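Local coordinates for protein autoinducer 2 sensor kinase/phosphatase LuxQ (Vibrio cholerae, PDB 3C38) that senses the quorum-sensing signal AI-2 through LuxP at the inner membrane, acting as a histidine kinase without the signal and as a phosphatase with it, at residues G131-L143 / V152-N164. Sequence-based numbering, arbitrary orientation.
Sequences GKSVHILMRRSSL and VGYLYVGIVLNDN
Arg140 lies between two tyrosines of the partner strand and uses a different part of its chain on each. Its guanidinium rests flat on the Tyr154 ring, planes 3° apart, with CZ 3.6 Å from the ring centroid in a cation-pi stack. Nearer the backbone, the methylene CG sits over a face of Tyr156, 3.7 Å from the centroid of the Tyr156 ring, a CH-pi contact. The long chain suits both tasks: CG stands anti to the backbone N, and a bend at chi3 (65°) turns the planar end onto Tyr154. At the edge of Tyr156, the methyl CE of Met138 approaches CD2 to 3.5 Å; the flexible thioether reaches along the sheet, and Met138 CG packs over CA of Gly158, a residue without a side chain.

Beneath these side chains, strands 134-143 and 153-160 form an antiparallel beta hairpin in the middle of the five-stranded sheet of the LuxQ periplasmic domain, a member of the Cache clan. Near the connecting loop, Val152 and Gly153 both face Leu143 in a classic beta bulge: Leu143 O accepts a 2.6 Å bond from Val152 N and a weak one from Gly153 N. At the other end, the bond from Leu161 N to His135 O is the last of the backbone pairing, and beyond it the Asn162 amide continues the contact. Its OD1 takes the N-H of His135 at 2.7 Å, nearly straight at 167°, while its ND2 reaches Ser133 O at 3.3 Å.

On the face bearing Leu137 and Ile159, apolar branches pack against Phe33 and Leu40 of helix 22-47. Farther along, Asp45 of that helix forms a salt bridge with Arg139 and accepts a hydrogen bond from Ser141 OG, while Gln44 OE1 takes one from Arg139 NH1. On the opposite face, that of Arg140 and Met138, Phe85 of strand 83-88 stacks on Tyr156.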
loop_
_atom_site.group_PDB
_atom_site.type_symbol
_atom_site.label_atom_id
_atom_site.label_comp_id
_atom_site.label_asym_id
_atom_site.label_seq_id
_atom_site.Cartn_x
_atom_site.Cartn_y
_atom_site.Cartn_z
ATOM N N GLY A 131 -10.016 4.651 14.755
ATOM C CA GLY A 131 -10.632 5.868 14.274
ATOM C C GLY A 131 -11.194 5.650 12.884
ATOM O O GLY A 131 -11.810 4.619 12.604
ATOM N N LYS A 132 -10.974 6.626 12.012
ATOM C CA LYS A 132 -11.443 6.538 10.642
ATOM C C LYS A 132 -10.968 5.225 10.022
ATOM O O LYS A 132 -9.986 4.630 10.474
ATOM C CB LYS A 132 -10.905 7.722 9.837
ATOM C CG LYS A 132 -9.379 7.820 9.787
ATOM C CD LYS A 132 -8.944 8.949 8.852
ATOM C CE LYS A 132 -7.465 8.877 8.503
ATOM N NZ LYS A 132 -7.072 9.866 7.445
ATOM N N SER A 133 -11.663 4.774 8.986
ATOM C CA SER A 133 -11.292 3.534 8.329
ATOM C C SER A 133 -9.969 3.705 7.590
ATOM O O SER A 133 -9.741 4.707 6.914
ATOM C CB SER A 133 -12.385 3.100 7.352
ATOM O OG SER A 133 -12.450 3.977 6.244
ATOM N N VAL A 134 -9.100 2.716 7.743
ATOM C CA VAL A 134 -7.793 2.707 7.109
ATOM C C VAL A 134 -7.846 2.000 5.751
ATOM O O VAL A 134 -8.365 0.884 5.644
ATOM C CB VAL A 134 -6.776 1.985 8.020
ATOM C CG1 VAL A 134 -5.505 1.688 7.262
ATOM C CG2 VAL A 134 -6.484 2.849 9.239
ATOM N N HIS A 135 -7.326 2.658 4.718
ATOM C CA HIS A 135 -7.289 2.086 3.370
ATOM C C HIS A 135 -5.937 1.387 3.146
ATOM O O HIS A 135 -4.868 1.964 3.368
ATOM C CB HIS A 135 -7.544 3.189 2.343
ATOM C CG HIS A 135 -8.929 3.749 2.413
ATOM N ND1 HIS A 135 -9.964 3.276 1.632
ATOM C CD2 HIS A 135 -9.478 4.672 3.240
ATOM C CE1 HIS A 135 -11.088 3.881 1.976
ATOM N NE2 HIS A 135 -10.819 4.734 2.951
ATOM N N ILE A 136 -5.995 0.132 2.710
ATOM C CA ILE A 136 -4.798 -0.674 2.530
ATOM C C ILE A 136 -4.751 -1.418 1.213
ATOM O O ILE A 136 -5.766 -1.923 0.747
ATOM C CB ILE A 136 -4.709 -1.738 3.630
ATOM C CG1 ILE A 136 -4.972 -1.096 4.988
ATOM C CG2 ILE A 136 -3.352 -2.428 3.589
ATOM C CD1 ILE A 136 -5.058 -2.103 6.126
ATOM N N LEU A 137 -3.566 -1.469 0.608
ATOM C CA LEU A 137 -3.369 -2.218 -0.631
ATOM C C LEU A 137 -2.690 -3.495 -0.136
ATOM O O LEU A 137 -1.617 -3.447 0.470
ATOM C CB LEU A 137 -2.450 -1.469 -1.591
ATOM C CG LEU A 137 -3.066 -0.241 -2.266
ATOM C CD1 LEU A 137 -1.982 0.582 -2.959
ATOM C CD2 LEU A 137 -4.122 -0.700 -3.269
ATOM N N MET A 138 -3.339 -4.635 -0.345
ATOM C CA MET A 138 -2.773 -5.885 0.115
ATOM C C MET A 138 -2.585 -6.883 -0.998
ATOM O O MET A 138 -3.273 -6.836 -2.018
ATOM C CB MET A 138 -3.647 -6.506 1.195
ATOM C CG MET A 138 -3.478 -5.881 2.550
ATOM S SD MET A 138 -4.163 -6.954 3.789
ATOM C CE MET A 138 -3.040 -8.303 3.725
ATOM N N ARG A 139 -1.644 -7.793 -0.786
ATOM C CA ARG A 139 -1.352 -8.823 -1.766
ATOM C C ARG A 139 -0.878 -10.083 -1.054
ATOM O O ARG A 139 -0.147 -10.018 -0.064
ATOM C CB ARG A 139 -0.298 -8.320 -2.754
ATOM C CG ARG A 139 -0.069 -9.232 -3.946
ATOM C CD ARG A 139 0.772 -8.526 -4.989
ATOM N NE ARG A 139 1.046 -9.385 -6.138
ATOM C CZ ARG A 139 1.941 -10.366 -6.132
ATOM N NH1 ARG A 139 2.654 -10.606 -5.037
ATOM N NH2 ARG A 139 2.119 -11.101 -7.221
ATOM N N ARG A 140 -1.320 -11.229 -1.565
ATOM C CA ARG A 140 -0.976 -12.530 -0.986
ATOM C C ARG A 140 -0.029 -13.336 -1.888
ATOM O O ARG A 140 -0.171 -13.346 -3.109
ATOM C CB ARG A 140 -2.264 -13.339 -0.768
ATOM C CG ARG A 140 -2.104 -14.571 0.085
ATOM C CD ARG A 140 -3.379 -15.413 0.107
ATOM N NE ARG A 140 -3.675 -15.962 -1.208
ATOM C CZ ARG A 140 -4.405 -17.052 -1.417
ATOM N NH1 ARG A 140 -4.921 -17.721 -0.394
ATOM N NH2 ARG A 140 -4.608 -17.480 -2.659
ATOM N N SER A 141 0.934 -14.019 -1.285
ATOM C CA SER A 141 1.854 -14.844 -2.056
ATOM C C SER A 141 2.017 -16.211 -1.386
ATOM O O SER A 141 2.418 -16.309 -0.226
ATOM C CB SER A 141 3.216 -14.154 -2.189
ATOM O OG SER A 141 4.032 -14.834 -3.132
ATOM N N SER A 142 1.705 -17.265 -2.130
ATOM C CA SER A 142 1.794 -18.631 -1.618
ATOM C C SER A 142 3.175 -18.981 -1.085
ATOM O O SER A 142 4.187 -18.605 -1.668
ATOM C CB SER A 142 1.419 -19.615 -2.726
ATOM O OG SER A 142 0.241 -19.189 -3.403
ATOM N N LEU A 143 3.211 -19.692 0.036
ATOM C CA LEU A 143 4.469 -20.124 0.641
ATOM C C LEU A 143 4.525 -21.635 0.470
ATOM O O LEU A 143 3.919 -22.381 1.240
ATOM C CB LEU A 143 4.512 -19.772 2.129
ATOM C CG LEU A 143 4.575 -18.285 2.468
ATOM C CD1 LEU A 143 4.438 -18.088 3.967
ATOM C CD2 LEU A 143 5.892 -17.705 1.969
ATOM N N VAL A 152 2.729 -24.165 2.723
ATOM C CA VAL A 152 2.901 -24.165 4.169
ATOM C C VAL A 152 2.159 -22.957 4.740
ATOM O O VAL A 152 1.989 -22.830 5.954
ATOM C CB VAL A 152 4.393 -24.059 4.544
ATOM C CG1 VAL A 152 4.568 -24.082 6.058
ATOM C CG2 VAL A 152 5.158 -25.198 3.898
ATOM N N GLY A 153 1.717 -22.075 3.849
ATOM C CA GLY A 153 1.004 -20.884 4.270
ATOM C C GLY A 153 0.978 -19.802 3.205
ATOM O O GLY A 153 1.227 -20.054 2.023
ATOM N N TYR A 154 0.667 -18.585 3.631
ATOM C CA TYR A 154 0.599 -17.452 2.729
ATOM C C TYR A 154 1.198 -16.230 3.400
ATOM O O TYR A 154 1.023 -16.011 4.607
ATOM C CB TYR A 154 -0.853 -17.178 2.347
ATOM C CG TYR A 154 -1.392 -18.124 1.303
ATOM C CD1 TYR A 154 -1.096 -17.938 -0.046
ATOM C CD2 TYR A 154 -2.181 -19.221 1.659
ATOM C CE1 TYR A 154 -1.572 -18.814 -1.020
ATOM C CE2 TYR A 154 -2.661 -20.112 0.689
ATOM C CZ TYR A 154 -2.347 -19.897 -0.647
ATOM O OH TYR A 154 -2.810 -20.755 -1.616
ATOM N N LEU A 155 1.939 -15.453 2.616
ATOM C CA LEU A 155 2.548 -14.233 3.113
ATOM C C LEU A 155 1.715 -13.079 2.570
ATOM O O LEU A 155 1.477 -12.963 1.357
ATOM C CB LEU A 155 4.004 -14.099 2.647
ATOM C CG LEU A 155 4.692 -12.782 3.036
ATOM C CD1 LEU A 155 4.643 -12.604 4.535
ATOM C CD2 LEU A 155 6.137 -12.776 2.548
ATOM N N TYR A 156 1.244 -12.246 3.487
ATOM C CA TYR A 156 0.443 -11.093 3.124
ATOM C C TYR A 156 1.272 -9.850 3.405
ATOM O O TYR A 156 1.898 -9.739 4.461
ATOM C CB TYR A 156 -0.841 -11.038 3.968
ATOM C CG TYR A 156 -1.891 -12.085 3.651
ATOM C CD1 TYR A 156 -1.737 -13.417 4.043
ATOM C CD2 TYR A 156 -3.057 -11.731 2.980
ATOM C CE1 TYR A 156 -2.739 -14.369 3.767
ATOM C CE2 TYR A 156 -4.047 -12.664 2.699
ATOM C CZ TYR A 156 -3.885 -13.973 3.093
ATOM O OH TYR A 156 -4.882 -14.867 2.792
ATOM N N VAL A 157 1.290 -8.929 2.450
ATOM C CA VAL A 157 2.006 -7.672 2.620
ATOM C C VAL A 157 1.009 -6.567 2.325
ATOM O O VAL A 157 0.144 -6.704 1.447
ATOM C CB VAL A 157 3.213 -7.527 1.641
ATOM C CG1 VAL A 157 4.179 -8.695 1.831
ATOM C CG2 VAL A 157 2.729 -7.451 0.204
ATOM N N GLY A 158 1.116 -5.471 3.061
ATOM C CA GLY A 158 0.199 -4.375 2.829
ATOM C C GLY A 158 0.863 -3.017 2.888
ATOM O O GLY A 158 1.914 -2.859 3.524
ATOM N N ILE A 159 0.248 -2.057 2.199
ATOM C CA ILE A 159 0.686 -0.666 2.169
ATOM C C ILE A 159 -0.481 0.140 2.711
ATOM O O ILE A 159 -1.573 0.093 2.146
ATOM C CB ILE A 159 0.921 -0.150 0.747
ATOM C CG1 ILE A 159 2.022 -0.940 0.061
ATOM C CG2 ILE A 159 1.338 1.300 0.790
ATOM C CD1 ILE A 159 2.123 -0.604 -1.426
ATOM N N VAL A 160 -0.266 0.873 3.799
ATOM C CA VAL A 160 -1.335 1.691 4.360
ATOM C C VAL A 160 -1.295 3.056 3.689
ATOM O O VAL A 160 -0.277 3.751 3.734
ATOM C CB VAL A 160 -1.175 1.883 5.886
ATOM C CG1 VAL A 160 -2.265 2.845 6.398
ATOM C CG2 VAL A 160 -1.268 0.538 6.595
ATOM N N LEU A 161 -2.408 3.437 3.067
ATOM C CA LEU A 161 -2.492 4.713 2.366
ATOM C C LEU A 161 -2.662 5.931 3.280
ATOM O O LEU A 161 -2.075 6.984 3.025
ATOM C CB LEU A 161 -3.625 4.663 1.340
ATOM C CG LEU A 161 -3.441 3.530 0.321
ATOM C CD1 LEU A 161 -4.601 3.508 -0.646
ATOM C CD2 LEU A 161 -2.122 3.712 -0.443
ATOM N N ASN A 162 -3.458 5.788 4.335
ATOM C CA ASN A 162 -3.688 6.892 5.266
ATOM C C ASN A 162 -2.362 7.416 5.786
ATOM O O ASN A 162 -1.536 6.647 6.282
ATOM C CB ASN A 162 -4.543 6.430 6.461
ATOM C CG ASN A 162 -5.893 5.879 6.024
ATOM O OD1 ASN A 162 -5.968 4.954 5.203
ATOM N ND2 ASN A 162 -6.965 6.454 6.553
ATOM N N ASP A 163 -2.167 8.723 5.662
ATOM C CA ASP A 163 -0.955 9.372 6.138
ATOM C C ASP A 163 0.350 8.831 5.573
ATOM O O ASP A 163 1.417 9.086 6.137
ATOM C CB ASP A 163 -0.900 9.295 7.662
ATOM C CG ASP A 163 -2.037 10.044 8.315
ATOM O OD1 ASP A 163 -2.539 9.551 9.337
ATOM O OD2 ASP A 163 -2.421 11.125 7.806
ATOM N N ASN A 164 0.286 8.095 4.471
ATOM C CA ASN A 164 1.518 7.574 3.894
ATOM C C ASN A 164 2.172 8.688 3.062
ATOM O O ASN A 164 2.043 8.734 1.830
ATOM C CB ASN A 164 1.255 6.366 3.005
ATOM C CG ASN A 164 2.517 5.611 2.707
ATOM O OD1 ASN A 164 3.565 6.222 2.495
ATOM N ND2 ASN A 164 2.440 4.279 2.697
HETATM O O HOH W 1 -2.106 -19.587 -4.295
#